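Side-chain contacts in glycogen synthase (Cyanobacterium sp. CLg1, PDB 6GNF), which belongs to the starch and bacterial glycogen synthases, two-domain proteins of the glycosyltransferase B type, and holds ADP and a glycan between its domains: residues 504-508 against 509-513; 305-308 against 309-313; 237-240 against 241-244; 201-204 against 205-208. All coordinates share one frame; numbering follows the deposited sequence. Where two conformers were deposited one is given.

Contact 1: 504-508 against 509-513; sequences QEYGT and PKFKK
This is a local capping contact at the start of helix 509-520, at the surface, in the short loop that follows helix 485-503: Thr508 takes the N-cap position, and beside it the rings of Tyr506 and Phe511 pack together. Glu505 to Thr508 form a type II beta turn, with Gly507 at its third position. The turn is closed twice at one acceptor: Glu505 O takes the backbone N of Thr508 at 3.1 Å and its hydroxyl, OG1, at 2.7 Å. With OG1 lying between its own backbone N and carbonyl carbon (chi1 66°), the threonine oxygen faces both ways, giving its proton to Glu505 O and accepting a weak capping bond of 3.4 Å from Phe511 N. An i to i+4 bond runs from Lys512 N to Thr508 O, 3.2 Å long and nearly straight.

Phe511 turns its side chain back under the turn. Gly507 N lies over one face of the ring, 3.5 Å from Phe511 CG, while Tyr506 presents its edge to the face of Phe511 in a T-shaped stack, planes at 79° and Tyr506 CD1 3.5 Å from Phe511 CE2. Both rings also touch Tyr426 on strand 426-429, which places this corner against the parallel sheet. On the outer side Glu505 OE2 comes within 3.8 Å of Lys510 CB, but the two charged ends do not meet. The same hydroxyl of Thr508 donates to the turn and accepts, weakly, from the helix, so the two are probably linked through it.

Contact 2: 305-308 against 309-313; sequences TKIE and TWNPQ
The loop that leaves strand 298-300 makes a sharp bend here on its way to helix 327-341, and the side-chain amide of Asn311 closes it onto the carbonyl of Ile307. Asn311 ND2 donates to Ile307 O at 2.9 Å, with an N-H...O angle of 146°. The donor comes from above the carbonyl plane, 39° out of it. Asn311 can reach back because its CG stands between the backbone N and the carbonyl carbon (chi1 71°). Asn311 CB lies against the methyl CG2 of Ile307, 4.0 Å away, the two side chains crossing at about a right angle. At the other end of the amide, OD1 accepts from Lys314 N and a weak bond from Gln313 NE2, so both amide atoms are engaged and the flat group is held against rotation.

Ile307 and Asn311 both lean on Met445 of helix 439-445. The end of Trp310 leads off from the bend and its ring stacks with His418 and Tyr442, the side chain about 5 Å from the bound ADP. A loop tied by an asparagine side chain to the main chain here runs beside the nucleotide, consistent with the ligand cleft between the two Rossmann-like domains of a GT-B fold.

Contact 3: 237-240 against 241-244; sequences PLDE and KTTE
With chi1 at 65°, Asp239 sets its carboxylate between its own backbone N and carbonyl carbon, facing the chain that comes back from Glu240; Thr242, at chi1 -59°, swings OG1 beside its backbone N to meet it. The two side chains cross at about a right angle. Asp239 OD2 takes the Thr242 hydroxyl OG1 at 2.6 Å on its syn lone pair, and Asp239 OD1 takes Thr242 N at 2.8 Å, also syn. A third bond, 3.0 Å from Lys241 N, reaches Asp239 OD1 on the anti side and 23° out of the carboxylate plane. The bond from Lys241 N makes this an Asx turn, which Thr242 extends with its own amide and hydroxyl. Three donors on one carboxylate would be expected to stabilise its negative charge; the ammonium of Lys241, its NZ 4.5 Å from Asp239 OD2 and beyond salt-bridge range, may add to that.

The other branch of Thr242 serves the apolar side. Its methyl CG2 rests on the ring of Pro237, 3.7 Å from Pro237 CD, and so bridges the mouth of the bend. Within the bend, Asp239 N bonds to Pro237 O across Leu238, the centre of an inverse gamma turn, and Glu240 takes up a left-handed backbone conformation.

Glu240 points away, its OE1 accepting from Ile130 N, while Leu238 touches Pro210. The whole bend lies at the surface in the loop that joins strand 233-234 to strand 246-248.

Contact 4: 201-204 against 205-208; sequences HNIA and FQGR. With AC1 (4,6-dideoxy-4-{[(1S,4R,5S,6S)-4,5,6-trihydroxy-3-(hydroxymethyl)cyclohex-2-en-1-yl]amino}-alpha-D-glucopyranose), chain D; BGC (beta-D-glucopyranose), chain B; SO4 (sulfate ion), chain J.
Phe205 lies between protein and sugar: Ala204 CB sits over one face of its ring, and O4 of the beta-D-glucopyranose over the opposite face. The alanine methyl makes a CH-pi contact, 4.3 Å from the ring centroid and only 10° off the normal. On the glycan side, the sugar's C5 comes to 3.6 Å from Phe205 CE1. Trp172 also touches this aromatic platform.

Of the hydrogen bonds across the turn, Gln206 NE2 reaches back to Ile203 O at 3.0 Å, approaching nearly along the C=O axis. The extended chain beyond CG (chi2 177°) carries the amide there. NE2 also serves Val287 O, while Gln206 OE1 is held side-on by Arg208, whose NE and NH2 each lie 2.9 Å from it, in the guanidinium plane but well above that of the amide. Arg208 NH2 also forms a salt bridge with Glu288, a second-shell residue that helps position the guanidinium gripping Gln206.

The backbone between is a type I beta turn from Asn202 to Phe205, supported by an Asx turn in which Asn202 OD1 accepts Ala204 N at 3.1 Å. It follows strand 195-200 of the N-terminal Rossmann-like sheet, at the carboxy-terminal end of a parallel strand, where such folds commonly place their binding loops.

As for ligand bonds, His201 ND1 meets O6B of the AC1 unit in the ring plane, 3.0 Å apart and almost straight, while His201 NE2 bonds to Asn170 OD1. Gly207 N donates to sulfate O1 at 3.0 Å; that ion probably came from the crystallisation liquor.

Overall arrangement
Contact 4 is the one built into the glycan pocket, its centre about 11 Å from the centre of the chain; the other three lie at the surface, contacts 3, 2 and 1 in order of increasing distance from contact 4. Contact 3 is its closest neighbour, with centres about 18 Å apart and nearest atoms about 6 Å; there the Pro237 side chain is about 9 Å from the beta-D-glucopyranose. Contact 2 flanks the ligands from another direction: its centre is about 29 Å from that of contact 4, yet the side chains of Trp310 and Asn202 are each about 5 Å from ADP. Contacts 2 and 3 lie on opposite sides of the chain's centre. Contact 1, its centre about 40 Å from that of contact 4, belongs to the periphery.

Contact 1: 504-508 against 509-513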
loop_
_atom_site.group_PDB
_atom_site.type_symbol
_atom_site.label_atom_id
_atom_site.label_comp_id
_atom_site.label_asym_id
_atom_site.label_seq_id
_atom_site.Cartn_x
_atom_site.Cartn_y
_atom_site.Cartn_z
ATOM N N GLN A 504 17.950 25.285 2.611
ATOM C CA GLN A 504 18.293 26.571 2.020
ATOM C C GLN A 504 17.136 27.564 2.088
ATOM O O GLN A 504 17.359 28.765 2.153
ATOM C CB GLN A 504 18.682 26.390 0.558
ATOM C CG GLN A 504 20.033 25.715 0.338
ATOM C CD GLN A 504 21.165 26.705 0.177
ATOM O OE1 GLN A 504 21.054 27.858 0.596
ATOM N NE2 GLN A 504 22.272 26.256 -0.396
ATOM N N GLU A 505 15.904 27.057 2.080
ATOM C CA GLU A 505 14.712 27.909 2.156
ATOM C C GLU A 505 14.046 27.927 3.531
ATOM O O GLU A 505 13.100 28.685 3.741
ATOM C CB GLU A 505 13.677 27.466 1.122
ATOM C CG GLU A 505 14.071 27.738 -0.317
ATOM C CD GLU A 505 12.989 27.345 -1.305
ATOM O OE1 GLU A 505 13.336 27.147 -2.487
ATOM O OE2 GLU A 505 11.803 27.231 -0.924
ATOM N N TYR A 506 14.527 27.109 4.464
ATOM C CA TYR A 506 13.880 26.997 5.768
ATOM C C TYR A 506 13.774 28.357 6.453
ATOM O O TYR A 506 14.759 29.088 6.549
ATOM C CB TYR A 506 14.627 26.022 6.682
ATOM C CG TYR A 506 14.030 25.949 8.075
ATOM C CD1 TYR A 506 12.777 25.378 8.287
ATOM C CD2 TYR A 506 14.705 26.471 9.172
ATOM C CE1 TYR A 506 12.221 25.323 9.556
ATOM C CE2 TYR A 506 14.154 26.422 10.442
ATOM C CZ TYR A 506 12.911 25.847 10.628
ATOM O OH TYR A 506 12.336 25.777 11.871
ATOM N N GLY A 507 12.578 28.671 6.944
ATOM C CA GLY A 507 12.330 29.912 7.679
ATOM C C GLY A 507 12.097 31.165 6.845
ATOM O O GLY A 507 11.696 32.199 7.384
ATOM N N THR A 508 12.337 31.088 5.537
ATOM C CA THR A 508 12.210 32.253 4.659
ATOM C C THR A 508 10.745 32.464 4.272
ATOM O O THR A 508 9.903 31.601 4.530
ATOM C CB THR A 508 13.048 32.084 3.376
ATOM O OG1 THR A 508 12.511 31.014 2.586
ATOM C CG2 THR A 508 14.506 31.809 3.720
ATOM N N PRO A 509 10.427 33.621 3.664
ATOM C CA PRO A 509 9.078 33.821 3.144
ATOM C C PRO A 509 8.607 32.712 2.205
ATOM O O PRO A 509 7.422 32.387 2.209
ATOM C CB PRO A 509 9.196 35.147 2.396
ATOM C CG PRO A 509 10.211 35.902 3.179
ATOM C CD PRO A 509 11.202 34.877 3.660
ATOM N N LYS A 510 9.527 32.134 1.431
ATOM C CA LYS A 510 9.201 31.028 0.523
ATOM C C LYS A 510 8.761 29.778 1.276
ATOM O O LYS A 510 7.861 29.063 0.830
ATOM C CB LYS A 510 10.395 30.681 -0.368
ATOM C CG LYS A 510 10.773 31.777 -1.342
ATOM C CD LYS A 510 11.773 31.288 -2.378
ATOM C CE LYS A 510 12.415 32.462 -3.107
ATOM N NZ LYS A 510 13.313 32.008 -4.201
ATOM N N PHE A 511 9.409 29.526 2.411
ATOM C CA PHE A 511 9.035 28.439 3.307
ATOM C C PHE A 511 7.590 28.601 3.755
ATOM O O PHE A 511 6.794 27.674 3.613
ATOM C CB PHE A 511 9.999 28.386 4.502
ATOM C CG PHE A 511 9.594 27.433 5.590
ATOM C CD1 PHE A 511 8.777 27.854 6.628
ATOM C CD2 PHE A 511 10.057 26.118 5.593
ATOM C CE1 PHE A 511 8.413 26.982 7.638
ATOM C CE2 PHE A 511 9.687 25.239 6.597
ATOM C CZ PHE A 511 8.866 25.672 7.623
ATOM N N LYS A 512 7.253 29.779 4.274
ATOM C CA LYS A 512 5.882 30.076 4.700
ATOM C C LYS A 512 4.874 29.884 3.574
ATOM O O LYS A 512 3.779 29.358 3.804
ATOM C CB LYS A 512 5.758 31.505 5.241
ATOM C CG LYS A 512 5.813 31.625 6.758
ATOM C CD LYS A 512 7.218 31.445 7.315
ATOM C CE LYS A 512 7.586 32.562 8.289
ATOM N NZ LYS A 512 6.610 32.729 9.404
ATOM N N LYS A 513 5.241 30.318 2.370
ATOM C CA LYS A 513 4.363 30.198 1.213
ATOM C C LYS A 513 4.175 28.738 0.805
ATOM O O LYS A 513 3.061 28.328 0.476
ATOM C CB LYS A 513 4.911 30.996 0.030
ATOM C CG LYS A 513 3.945 31.106 -1.143
ATOM C CD LYS A 513 4.618 31.718 -2.361
ATOM C CE LYS A 513 3.607 32.093 -3.434
ATOM N NZ LYS A 513 2.812 30.922 -3.894
#

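Contact 2: 305-308 against 309-313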
loop_
_atom_site.group_PDB
_atom_site.type_symbol
_atom_site.label_atom_id
_atom_site.label_comp_id
_atom_site.label_asym_id
_atom_site.label_seq_id
_atom_site.Cartn_x
_atom_site.Cartn_y
_atom_site.Cartn_z
ATOM N N THR A 305 -6.603 10.534 -0.778
ATOM C CA THR A 305 -6.691 10.101 0.600
ATOM C C THR A 305 -7.924 10.705 1.281
ATOM O O THR A 305 -8.450 11.726 0.850
ATOM C CB THR A 305 -5.419 10.501 1.354
ATOM O OG1 THR A 305 -5.452 9.951 2.673
ATOM C CG2 THR A 305 -5.282 12.017 1.444
ATOM N N LYS A 306 -8.403 10.032 2.319
ATOM C CA LYS A 306 -9.494 10.549 3.130
ATOM C C LYS A 306 -8.994 11.656 4.020
ATOM O O LYS A 306 -7.873 11.609 4.506
ATOM C CB LYS A 306 -10.100 9.466 4.021
ATOM C CG LYS A 306 -11.146 8.627 3.340
ATOM C CD LYS A 306 -11.599 7.485 4.235
ATOM C CE LYS A 306 -12.402 7.991 5.406
ATOM N NZ LYS A 306 -13.197 6.913 6.025
ATOM N N ILE A 307 -9.894 12.587 4.316
ATOM C CA ILE A 307 -9.557 13.766 5.082
ATOM C C ILE A 307 -9.929 13.578 6.555
ATOM O O ILE A 307 -9.246 14.117 7.420
ATOM C CB ILE A 307 -10.236 15.008 4.447
ATOM C CG1 ILE A 307 -9.695 15.235 3.020
ATOM C CG2 ILE A 307 -10.098 16.220 5.348
ATOM C CD1 ILE A 307 -10.543 16.180 2.192
ATOM N N GLU A 308 -10.961 12.791 6.840
ATOM C CA GLU A 308 -11.513 12.631 8.193
ATOM C C GLU A 308 -10.501 12.476 9.340
ATOM O O GLU A 308 -10.524 13.265 10.283
ATOM C CB GLU A 308 -12.496 11.469 8.234
ATOM C CG GLU A 308 -13.843 11.769 7.583
ATOM C CD GLU A 308 -14.578 10.517 7.145
ATOM O OE1 GLU A 308 -14.936 10.433 5.949
ATOM O OE2 GLU A 308 -14.789 9.625 7.994
ATOM N N THR A 309 -9.679 11.436 9.308
ATOM C CA THR A 309 -8.712 11.202 10.383
ATOM C C THR A 309 -7.508 12.146 10.295
ATOM O O THR A 309 -6.984 12.576 11.325
ATOM C CB THR A 309 -8.190 9.744 10.366
ATOM O OG1 THR A 309 -9.296 8.837 10.397
ATOM C CG2 THR A 309 -7.270 9.467 11.564
ATOM N N TRP A 310 -7.077 12.451 9.067
ATOM C CA TRP A 310 -5.855 13.212 8.827
ATOM C C TRP A 310 -6.126 14.623 8.300
ATOM O O TRP A 310 -6.197 14.841 7.085
ATOM C CB TRP A 310 -4.951 12.458 7.845
ATOM C CG TRP A 310 -4.416 11.188 8.405
ATOM C CD1 TRP A 310 -4.968 9.948 8.284
ATOM C CD2 TRP A 310 -3.229 11.026 9.189
ATOM N NE1 TRP A 310 -4.196 9.023 8.941
ATOM C CE2 TRP A 310 -3.123 9.658 9.506
ATOM C CE3 TRP A 310 -2.249 11.904 9.658
ATOM C CZ2 TRP A 310 -2.072 9.144 10.263
ATOM C CZ3 TRP A 310 -1.200 11.394 10.416
ATOM C CH2 TRP A 310 -1.122 10.027 10.709
ATOM N N ASN A 311 -6.352 15.552 9.222
ATOM C CA ASN A 311 -6.335 16.973 8.904
ATOM C C ASN A 311 -6.124 17.772 10.176
ATOM O O ASN A 311 -6.701 17.446 11.219
ATOM C CB ASN A 311 -7.603 17.441 8.180
ATOM C CG ASN A 311 -8.827 17.467 9.077
ATOM O OD1 ASN A 311 -9.237 18.523 9.556
ATOM N ND2 ASN A 311 -9.419 16.325 9.290
ATOM N N PRO A 312 -5.344 18.852 10.076
ATOM C CA PRO A 312 -4.940 19.580 11.262
ATOM C C PRO A 312 -6.093 20.230 12.014
ATOM O O PRO A 312 -5.979 20.444 13.219
ATOM C CB PRO A 312 -3.971 20.629 10.709
ATOM C CG PRO A 312 -4.348 20.796 9.281
ATOM C CD PRO A 312 -4.787 19.439 8.843
ATOM N N GLN A 313 -7.213 20.481 11.341
ATOM C CA GLN A 313 -8.353 21.162 11.967
ATOM C C GLN A 313 -9.076 20.274 12.976
ATOM O O GLN A 313 -9.489 20.752 14.034
ATOM C CB GLN A 313 -9.362 21.670 10.926
ATOM C CG GLN A 313 -8.870 22.816 10.050
ATOM C CD GLN A 313 -8.379 22.402 8.659
ATOM O OE1 GLN A 313 -8.405 23.214 7.735
ATOM N NE2 GLN A 313 -7.967 21.148 8.490
#

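Contact 3: 237-240 against 241-244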
loop_
_atom_site.group_PDB
_atom_site.type_symbol
_atom_site.label_atom_id
_atom_site.label_comp_id
_atom_site.label_asym_id
_atom_site.label_seq_id
_atom_site.Cartn_x
_atom_site.Cartn_y
_atom_site.Cartn_z
ATOM N N PRO A 237 12.013 -20.082 0.404
ATOM C CA PRO A 237 11.252 -21.323 0.216
ATOM C C PRO A 237 10.072 -21.443 1.190
ATOM O O PRO A 237 10.124 -20.904 2.297
ATOM C CB PRO A 237 12.295 -22.424 0.455
ATOM C CG PRO A 237 13.348 -21.791 1.304
ATOM C CD PRO A 237 13.311 -20.306 1.069
ATOM N N LEU A 238 9.021 -22.138 0.769
ATOM C CA LEU A 238 7.819 -22.313 1.588
ATOM C C LEU A 238 8.058 -23.294 2.759
ATOM O O LEU A 238 7.594 -24.438 2.722
ATOM C CB LEU A 238 6.659 -22.808 0.708
ATOM C CG LEU A 238 6.269 -21.949 -0.502
ATOM C CD1 LEU A 238 5.299 -22.695 -1.409
ATOM C CD2 LEU A 238 5.678 -20.623 -0.050
ATOM N N ASP A 239 8.788 -22.844 3.784
ATOM C CA ASP A 239 8.983 -23.625 5.023
ATOM C C ASP A 239 8.594 -22.871 6.312
ATOM O O ASP A 239 8.812 -23.367 7.420
ATOM C CB ASP A 239 10.429 -24.156 5.119
ATOM C CG ASP A 239 11.477 -23.048 5.257
ATOM O OD1 ASP A 239 11.163 -21.937 5.733
ATOM O OD2 ASP A 239 12.644 -23.311 4.900
ATOM N N GLU A 240 8.022 -21.679 6.148
ATOM C CA GLU A 240 7.522 -20.848 7.255
ATOM C C GLU A 240 8.581 -20.447 8.298
ATOM O O GLU A 240 8.256 -20.242 9.466
ATOM C CB GLU A 240 6.304 -21.514 7.928
ATOM C CG GLU A 240 5.128 -20.564 8.137
ATOM C CD GLU A 240 3.854 -21.269 8.574
ATOM O OE1 GLU A 240 2.896 -21.328 7.769
ATOM O OE2 GLU A 240 3.812 -21.763 9.721
ATOM N N LYS A 241 9.838 -20.320 7.875
ATOM C CA LYS A 241 10.871 -19.703 8.721
ATOM C C LYS A 241 12.005 -19.058 7.918
ATOM O O LYS A 241 12.336 -17.897 8.164
ATOM C CB LYS A 241 11.428 -20.691 9.763
ATOM C CG LYS A 241 12.075 -21.948 9.212
ATOM C CD LYS A 241 12.590 -22.824 10.344
ATOM C CE LYS A 241 13.161 -24.134 9.822
ATOM N NZ LYS A 241 12.138 -24.948 9.103
ATOM N N THR A 242 12.572 -19.789 6.956
ATOM C CA THR A 242 13.701 -19.298 6.157
ATOM C C THR A 242 13.427 -17.914 5.573
ATOM O O THR A 242 12.412 -17.694 4.911
ATOM C CB THR A 242 14.053 -20.264 5.009
ATOM O OG1 THR A 242 14.381 -21.548 5.550
ATOM C CG2 THR A 242 15.245 -19.744 4.203
ATOM N N THR A 243 14.351 -16.989 5.830
ATOM C CA THR A 243 14.207 -15.596 5.422
ATOM C C THR A 243 15.087 -15.236 4.206
ATOM O O THR A 243 14.874 -14.192 3.585
ATOM C CB THR A 243 14.496 -14.652 6.617
ATOM O OG1 THR A 243 13.835 -13.395 6.410
ATOM C CG2 THR A 243 16.016 -14.441 6.836
ATOM N N GLU A 244 16.046 -16.107 3.868
ATOM C CA GLU A 244 16.970 -15.878 2.751
ATOM C C GLU A 244 16.310 -16.228 1.404
ATOM O O GLU A 244 15.997 -17.399 1.155
ATOM C CB GLU A 244 18.249 -16.713 2.937
ATOM C CG GLU A 244 19.018 -16.432 4.225
ATOM C CD GLU A 244 18.592 -17.317 5.386
ATOM O OE1 GLU A 244 18.528 -16.815 6.528
ATOM O OE2 GLU A 244 18.315 -18.513 5.160
#

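Contact 4: 201-204 against 205-208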
loop_
_atom_site.group_PDB
_atom_site.type_symbol
_atom_site.label_atom_id
_atom_site.label_comp_id
_atom_site.label_asym_id
_atom_site.label_seq_id
_atom_site.Cartn_x
_atom_site.Cartn_y
_atom_site.Cartn_z
ATOM N N HIS A 201 -0.770 -2.202 -6.804
ATOM C CA HIS A 201 -0.253 -1.276 -5.794
ATOM C C HIS A 201 1.248 -1.388 -5.606
ATOM O O HIS A 201 1.860 -0.438 -5.160
ATOM C CB HIS A 201 -0.938 -1.498 -4.448
ATOM C CG HIS A 201 -2.418 -1.308 -4.491
ATOM N ND1 HIS A 201 -3.030 -0.163 -4.045
ATOM C CD2 HIS A 201 -3.411 -2.120 -4.935
ATOM C CE1 HIS A 201 -4.333 -0.273 -4.213
ATOM N NE2 HIS A 201 -4.593 -1.456 -4.744
ATOM N N ASN A 202 1.820 -2.553 -5.912
ATOM C CA ASN A 202 3.247 -2.798 -5.719
ATOM C C ASN A 202 3.735 -3.978 -6.543
ATOM O O ASN A 202 3.342 -5.120 -6.277
ATOM C CB ASN A 202 3.547 -3.063 -4.240
ATOM C CG ASN A 202 5.017 -2.821 -3.887
ATOM O OD1 ASN A 202 5.931 -3.151 -4.647
ATOM N ND2 ASN A 202 5.244 -2.232 -2.744
ATOM N N ILE A 203 4.613 -3.695 -7.504
ATOM C CA ILE A 203 5.101 -4.689 -8.460
ATOM C C ILE A 203 6.185 -5.592 -7.881
ATOM O O ILE A 203 6.528 -6.600 -8.494
ATOM C CB ILE A 203 5.628 -3.999 -9.747
ATOM C CG1 ILE A 203 5.717 -4.971 -10.925
ATOM C CG2 ILE A 203 6.989 -3.362 -9.521
ATOM C CD1 ILE A 203 4.434 -5.106 -11.701
ATOM N N ALA A 204 6.721 -5.254 -6.714
ATOM C CA ALA A 204 7.781 -6.059 -6.115
ATOM C C ALA A 204 7.269 -7.433 -5.676
ATOM O O ALA A 204 8.025 -8.393 -5.640
ATOM C CB ALA A 204 8.415 -5.344 -4.939
ATOM N N PHE A 205 5.975 -7.549 -5.398
ATOM C CA PHE A 205 5.404 -8.819 -4.983
ATOM C C PHE A 205 4.383 -9.250 -6.026
ATOM O O PHE A 205 3.427 -8.525 -6.326
ATOM C CB PHE A 205 4.781 -8.698 -3.590
ATOM C CG PHE A 205 5.699 -8.046 -2.594
ATOM C CD1 PHE A 205 6.818 -8.725 -2.117
ATOM C CD2 PHE A 205 5.479 -6.737 -2.172
ATOM C CE1 PHE A 205 7.687 -8.122 -1.228
ATOM C CE2 PHE A 205 6.342 -6.130 -1.273
ATOM C CZ PHE A 205 7.445 -6.826 -0.798
ATOM N N GLN A 206 4.612 -10.435 -6.584
ATOM C CA GLN A 206 3.939 -10.870 -7.798
ATOM C C GLN A 206 3.236 -12.228 -7.690
ATOM O O GLN A 206 2.593 -12.649 -8.645
ATOM C CB GLN A 206 4.976 -10.923 -8.925
ATOM C CG GLN A 206 5.712 -9.614 -9.131
ATOM C CD GLN A 206 6.785 -9.688 -10.199
ATOM O OE1 GLN A 206 7.170 -10.771 -10.643
ATOM N NE2 GLN A 206 7.309 -8.535 -10.583
ATOM N N GLY A 207 3.346 -12.896 -6.544
ATOM C CA GLY A 207 2.814 -14.235 -6.382
ATOM C C GLY A 207 3.642 -15.215 -7.174
ATOM O O GLY A 207 3.107 -15.978 -7.985
ATOM N N ARG A 208 4.957 -15.160 -6.967
ATOM C CA ARG A 208 5.856 -16.146 -7.515
ATOM C C ARG A 208 5.836 -17.357 -6.599
ATOM O O ARG A 208 6.085 -17.228 -5.403
ATOM C CB ARG A 208 7.275 -15.595 -7.624
ATOM C CG ARG A 208 7.380 -14.381 -8.526
ATOM C CD ARG A 208 8.822 -13.954 -8.710
ATOM N NE ARG A 208 8.929 -12.726 -9.489
ATOM C CZ ARG A 208 10.073 -12.220 -9.945
ATOM N NH1 ARG A 208 11.225 -12.834 -9.700
ATOM N NH2 ARG A 208 10.072 -11.093 -10.649
HETATM C C1 AC1 D . 1.139 -4.980 0.923
HETATM O O2 AC1 D . 0.445 -5.596 -1.329
HETATM C C2 AC1 D . 0.542 -4.497 -0.400
HETATM C C4A AC1 D . 1.257 2.555 -2.339
HETATM C C3 AC1 D . 1.353 -3.349 -1.004
HETATM O O3 AC1 D . 0.613 -2.858 -2.126
HETATM C C4 AC1 D . 1.615 -2.228 0.027
HETATM N N4A AC1 D . 2.390 -1.076 -0.492
HETATM C C5 AC1 D . 2.305 -2.884 1.232
HETATM O O5 AC1 D . 1.441 -3.880 1.795
HETATM C C6 AC1 D . 2.646 -1.900 2.340
HETATM C C1B AC1 D . 2.022 -0.247 -1.643
HETATM C C2B AC1 D . 3.063 0.847 -2.023
HETATM O O2B AC1 D . 4.281 0.761 -1.289
HETATM C C3B AC1 D . 2.638 2.284 -1.819
HETATM O O3B AC1 D . 3.532 3.141 -2.530
HETATM O O4 AC1 D . 0.912 3.871 -1.897
HETATM C C5B AC1 D . 0.277 1.539 -1.811
HETATM C C7B AC1 D . 0.634 0.314 -1.458
HETATM C C6B AC1 D . -1.167 1.920 -1.731
HETATM O O6B AC1 D . -1.577 2.269 -3.054
HETATM C C2 BGC B . 7.650 -11.980 1.237
HETATM C C3 BGC B . 6.371 -11.209 0.904
HETATM C C4 BGC B . 6.193 -10.089 1.935
HETATM C C5 BGC B . 7.468 -9.264 2.170
HETATM C C6 BGC B . 7.346 -8.444 3.447
HETATM C C1 BGC B . 8.815 -10.986 1.199
HETATM O O1 BGC B . 10.071 -11.663 1.332
HETATM O O2 BGC B . 7.879 -13.066 0.328
HETATM O O3 BGC B . 5.214 -12.065 0.870
HETATM O O4 BGC B . 5.169 -9.203 1.480
HETATM O O5 BGC B . 8.654 -10.059 2.273
HETATM O O6 BGC B . 7.914 -7.163 3.195
HETATM S S SO4 J . 5.356 -13.185 -3.031
HETATM O O1 SO4 J . 4.310 -12.448 -3.774
HETATM O O2 SO4 J . 5.496 -14.549 -3.599
HETATM O O3 SO4 J . 4.970 -13.242 -1.598
HETATM O O4 SO4 J . 6.653 -12.484 -3.174
#